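Local coordinates for protein osa (Shigella flexneri, PDB 4O7K), which suppresses the oncogenicity of Agrobacterium tumefaciens, acting as a plasmid fertility inhibition factor related to the ParB/Srx superfamily, at residues E14-R17 and L18-L22; L74-Y77 and R78-A82. The protein carries 1 engineered substitution. All blocks are in the same frame, centred on the assembly; numbering follows the deposited sequence.

In the fold
Starting at the N terminus, the chain first runs through helix 4-24, whose second half holds contact 1, residues 14-22. Several strands later, strand 67-72 leads straight into helix 73-81, and contact 2, residues 74-82, covers nearly all of this helix and the residue after it. Each contact is local to its own helix, so neither closes a long loop, and the two follow in series without nesting or crossing. They meet side by side, with centres about 10 Å apart. Asp19 forms a salt bridge with Arg78, Glu14 reaches the Tyr77 hydroxyl in a probable hydrogen bond, and Leu18 packs on Tyr77. The N-terminal helix is thereby joined to the helix following strand 67-72.

Contact 1. Residues E14-R17 and L18-L22; sequences EIRR and LDKEL
The backbone N of Asp19 donates to Ile15 O at 2.9 Å, one of four i to i+4 bonds that carry helix 4-24 through these residues. The Asp19 carboxylate lies close to the same carbonyl, with CG 3.2 Å from Ile15 O, but two acceptors cannot bond there, and Asp19 OD1 turns to Arg78 NE in a salt bridge. About half a turn round the helix, Arg17 sits between two acids. Its NE meets Glu21 OE2 at 2.9 Å in a salt bridge, the guanidinium and carboxylate planes turned 32° apart. Glu14 OE1 approaches differently: it lies above one guanidinium face, offset toward the rim and 3.5 Å from Arg17 NH1, so attraction of charge is all it offers. A bend at chi3 (98°) in Arg17 brings NE round to Glu21. Arg17 was modelled in two conformers, and this network describes one of them. Glu14 OE2 has a firmer partner in the Tyr77 hydroxyl. On the exposed side, Lys20 CE sits over the centre of the Arg16 guanidinium, 3.3 Å from CZ, and leaves Arg16 NH2 and Lys20 NZ 4.0 Å apart with like charges. Both side chains also touch a crystal neighbour. Leu18, buried, faces Tyr77 and Leu81 of helix 73-81, while Arg16 and Lys20 face outward: the pattern of an amphipathic surface helix with i, i+3 and i+4 charge pairing.

Contact 2. Residues L74-Y77 and R78-A82; sequences LAFY and RAWLA
Apolar contact is clearest between Tyr77 and Leu81, one turn apart. Leu81 CD1 sits over one face of the tyrosine ring in a CH-pi contact, 4.0 Å from the ring centroid and 26° off its normal, displaced toward CE1. The tyrosine CG stands opposite the backbone N (chi1 -178°), whereas Leu81 CG lies beside its own N, and the two side chains cross. Phe76 and Trp80 meet more loosely, with Phe76 CE2 4.1 Å from Trp80 CE3. These residues belong to helix 73-81, a short, largely buried helix within the plasmid fertility inhibition family region that follows directly on strand 67-72. Cys91 and Met97 lie against Tyr77, while Met140 and Met144 of helix 140-148 cover Trp80.

Among the polar contacts, Leu81 N donates to Tyr77 O at 2.9 Å, and Ala79 N to Ala75 O at the same length. Ala75 O takes a second bond from a water 2.8 Å away. That water lies at the in-plane edge of the guanidinium of Arg78, whose NE is held by Asp19, and weakly accepts from NH1 at 3.5 Å, in one of two conformers of this arginine. The buried polar ends find partners elsewhere: Tyr77 OH at Glu14 and the backbone N of Lys94, Trp80 NE1 at Gln89 O.

Contact 1. Residues E14-R17 and L18-L22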
# COMPACT_ATOMS: atom_id res chain seq x y z
N GLU A 14 -9.53 11.61 11.40
CA GLU A 14 -9.17 10.29 10.89
C GLU A 14 -7.74 9.92 11.25
O GLU A 14 -7.47 8.79 11.65
CB GLU A 14 -9.37 10.22 9.38
CG GLU A 14 -9.10 8.82 8.77
CD GLU A 14 -10.21 7.80 9.07
OE1 GLU A 14 -10.95 7.96 10.06
OE2 GLU A 14 -10.33 6.82 8.29
N ILE A 15 -6.81 10.86 11.10
CA ILE A 15 -5.44 10.63 11.52
C ILE A 15 -5.38 10.31 13.02
O ILE A 15 -4.68 9.39 13.44
CB ILE A 15 -4.54 11.85 11.20
CG1 ILE A 15 -4.36 11.94 9.68
CG2 ILE A 15 -3.20 11.76 11.92
CD1 ILE A 15 -3.80 13.28 9.21
N ARG A 16 -6.14 11.04 13.82
CA ARG A 16 -6.16 10.76 15.25
C ARG A 16 -6.73 9.36 15.54
O ARG A 16 -6.27 8.67 16.46
CB ARG A 16 -6.94 11.85 16.00
CG ARG A 16 -6.96 11.71 17.51
CD ARG A 16 -8.27 12.22 18.07
NE ARG A 16 -8.30 12.21 19.54
CZ ARG A 16 -9.23 11.60 20.26
NH1 ARG A 16 -10.20 10.91 19.66
NH2 ARG A 16 -9.19 11.64 21.59
N ARG A 17 -7.73 8.94 14.75
CA ARG A 17 -8.32 7.60 14.88
C ARG A 17 -7.28 6.54 14.59
O ARG A 17 -7.14 5.55 15.32
CB ARG A 17 -9.51 7.44 13.92
CG ARG A 17 -10.30 6.14 14.08
CD ARG A 17 -11.24 5.87 12.89
NE ARG A 17 -10.66 4.94 11.91
CZ ARG A 17 -11.29 4.51 10.82
NH1 ARG A 17 -12.53 4.92 10.55
NH2 ARG A 17 -10.68 3.67 9.99
N LEU A 18 -6.53 6.76 13.51
CA LEU A 18 -5.47 5.85 13.11
C LEU A 18 -4.37 5.78 14.18
O LEU A 18 -3.82 4.71 14.43
CB LEU A 18 -4.88 6.29 11.77
CG LEU A 18 -5.86 6.07 10.60
CD1 LEU A 18 -5.40 6.81 9.35
CD2 LEU A 18 -6.05 4.59 10.32
N ASP A 19 -4.07 6.92 14.80
CA ASP A 19 -3.04 7.00 15.83
C ASP A 19 -3.37 6.02 16.94
O ASP A 19 -2.51 5.26 17.40
CB ASP A 19 -2.91 8.41 16.39
CG ASP A 19 -2.17 9.36 15.47
OD1 ASP A 19 -1.48 8.90 14.53
OD2 ASP A 19 -2.26 10.59 15.69
N LYS A 20 -4.63 6.04 17.35
CA LYS A 20 -5.11 5.16 18.41
C LYS A 20 -5.20 3.69 17.99
O LYS A 20 -4.82 2.81 18.76
CB LYS A 20 -6.46 5.65 18.92
CG LYS A 20 -6.40 7.06 19.46
CD LYS A 20 -7.67 7.47 20.16
CE LYS A 20 -7.49 8.83 20.79
NZ LYS A 20 -6.37 8.82 21.79
N GLU A 21 -5.70 3.42 16.79
CA GLU A 21 -5.79 2.05 16.30
C GLU A 21 -4.39 1.45 16.24
O GLU A 21 -4.18 0.29 16.60
CB GLU A 21 -6.46 1.97 14.93
CG GLU A 21 -7.94 2.31 14.94
CD GLU A 21 -8.53 2.40 13.55
OE1 GLU A 21 -7.78 2.22 12.57
OE2 GLU A 21 -9.75 2.64 13.44
N LEU A 22 -3.44 2.25 15.79
CA LEU A 22 -2.05 1.81 15.69
C LEU A 22 -1.44 1.57 17.06
O LEU A 22 -0.67 0.62 17.26
CB LEU A 22 -1.22 2.84 14.91
CG LEU A 22 -1.42 2.80 13.39
CD1 LEU A 22 -0.90 4.07 12.74
CD2 LEU A 22 -0.72 1.57 12.80

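Contact 2. Residues L74-Y77 and R78-A82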
# COMPACT_ATOMS: atom_id res chain seq x y z
N LEU A 74 -2.67 0.48 7.87
CA LEU A 74 -3.12 1.64 8.64
C LEU A 74 -2.05 2.73 8.71
O LEU A 74 -2.37 3.92 8.69
CB LEU A 74 -3.51 1.23 10.06
CG LEU A 74 -4.75 0.35 10.24
CD1 LEU A 74 -5.04 0.21 11.72
CD2 LEU A 74 -5.96 0.89 9.50
N ALA A 75 -0.79 2.33 8.83
CA ALA A 75 0.29 3.31 8.88
C ALA A 75 0.47 3.98 7.52
O ALA A 75 0.75 5.19 7.44
CB ALA A 75 1.58 2.66 9.31
N PHE A 76 0.32 3.19 6.46
CA PHE A 76 0.44 3.69 5.09
C PHE A 76 -0.66 4.70 4.82
O PHE A 76 -0.41 5.78 4.28
CB PHE A 76 0.37 2.51 4.11
CG PHE A 76 0.50 2.91 2.67
CD1 PHE A 76 1.75 2.97 2.06
CD2 PHE A 76 -0.62 3.18 1.91
CE1 PHE A 76 1.87 3.30 0.72
CE2 PHE A 76 -0.51 3.51 0.57
CZ PHE A 76 0.74 3.58 -0.02
N TYR A 77 -1.88 4.33 5.21
CA TYR A 77 -3.06 5.18 5.12
C TYR A 77 -2.81 6.51 5.82
O TYR A 77 -3.04 7.57 5.25
CB TYR A 77 -4.26 4.45 5.73
CG TYR A 77 -5.61 5.16 5.69
CD1 TYR A 77 -5.89 6.17 4.77
CD2 TYR A 77 -6.60 4.79 6.59
CE1 TYR A 77 -7.14 6.79 4.76
CE2 TYR A 77 -7.83 5.39 6.58
CZ TYR A 77 -8.10 6.39 5.68
OH TYR A 77 -9.34 6.97 5.70
N ARG A 78 -2.32 6.45 7.06
CA ARG A 78 -2.02 7.65 7.84
C ARG A 78 -0.98 8.55 7.16
O ARG A 78 -1.14 9.77 7.12
CB ARG A 78 -1.53 7.28 9.23
CG ARG A 78 -1.11 8.47 10.08
CD ARG A 78 -0.65 8.05 11.46
NE ARG A 78 -0.29 9.21 12.28
CZ ARG A 78 0.91 9.78 12.28
NH1 ARG A 78 1.88 9.30 11.52
NH2 ARG A 78 1.15 10.83 13.05
N ALA A 79 0.08 7.94 6.66
CA ALA A 79 1.14 8.70 5.99
C ALA A 79 0.62 9.36 4.71
O ALA A 79 1.02 10.48 4.35
CB ALA A 79 2.32 7.80 5.69
N TRP A 80 -0.30 8.67 4.04
CA TRP A 80 -0.92 9.20 2.82
C TRP A 80 -1.81 10.40 3.16
O TRP A 80 -1.78 11.42 2.47
CB TRP A 80 -1.72 8.10 2.12
CG TRP A 80 -2.24 8.44 0.76
CD1 TRP A 80 -2.10 9.63 0.08
CD2 TRP A 80 -3.01 7.59 -0.09
NE1 TRP A 80 -2.73 9.56 -1.14
CE2 TRP A 80 -3.31 8.31 -1.27
CE3 TRP A 80 -3.49 6.27 0.03
CZ2 TRP A 80 -4.04 7.77 -2.32
CZ3 TRP A 80 -4.22 5.73 -1.02
CH2 TRP A 80 -4.49 6.48 -2.18
N LEU A 81 -2.59 10.28 4.23
CA LEU A 81 -3.40 11.40 4.68
C LEU A 81 -2.55 12.62 5.04
O LEU A 81 -3.02 13.75 4.99
CB LEU A 81 -4.25 10.99 5.89
CG LEU A 81 -5.46 10.10 5.57
CD1 LEU A 81 -6.00 9.49 6.85
CD2 LEU A 81 -6.54 10.88 4.86
N ALA A 82 -1.28 12.38 5.39
CA ALA A 82 -0.39 13.48 5.78
C ALA A 82 0.04 14.33 4.58
O ALA A 82 0.69 15.37 4.74
CB ALA A 82 0.83 12.92 6.52
O HOH W 1 2.14 6.48 9.46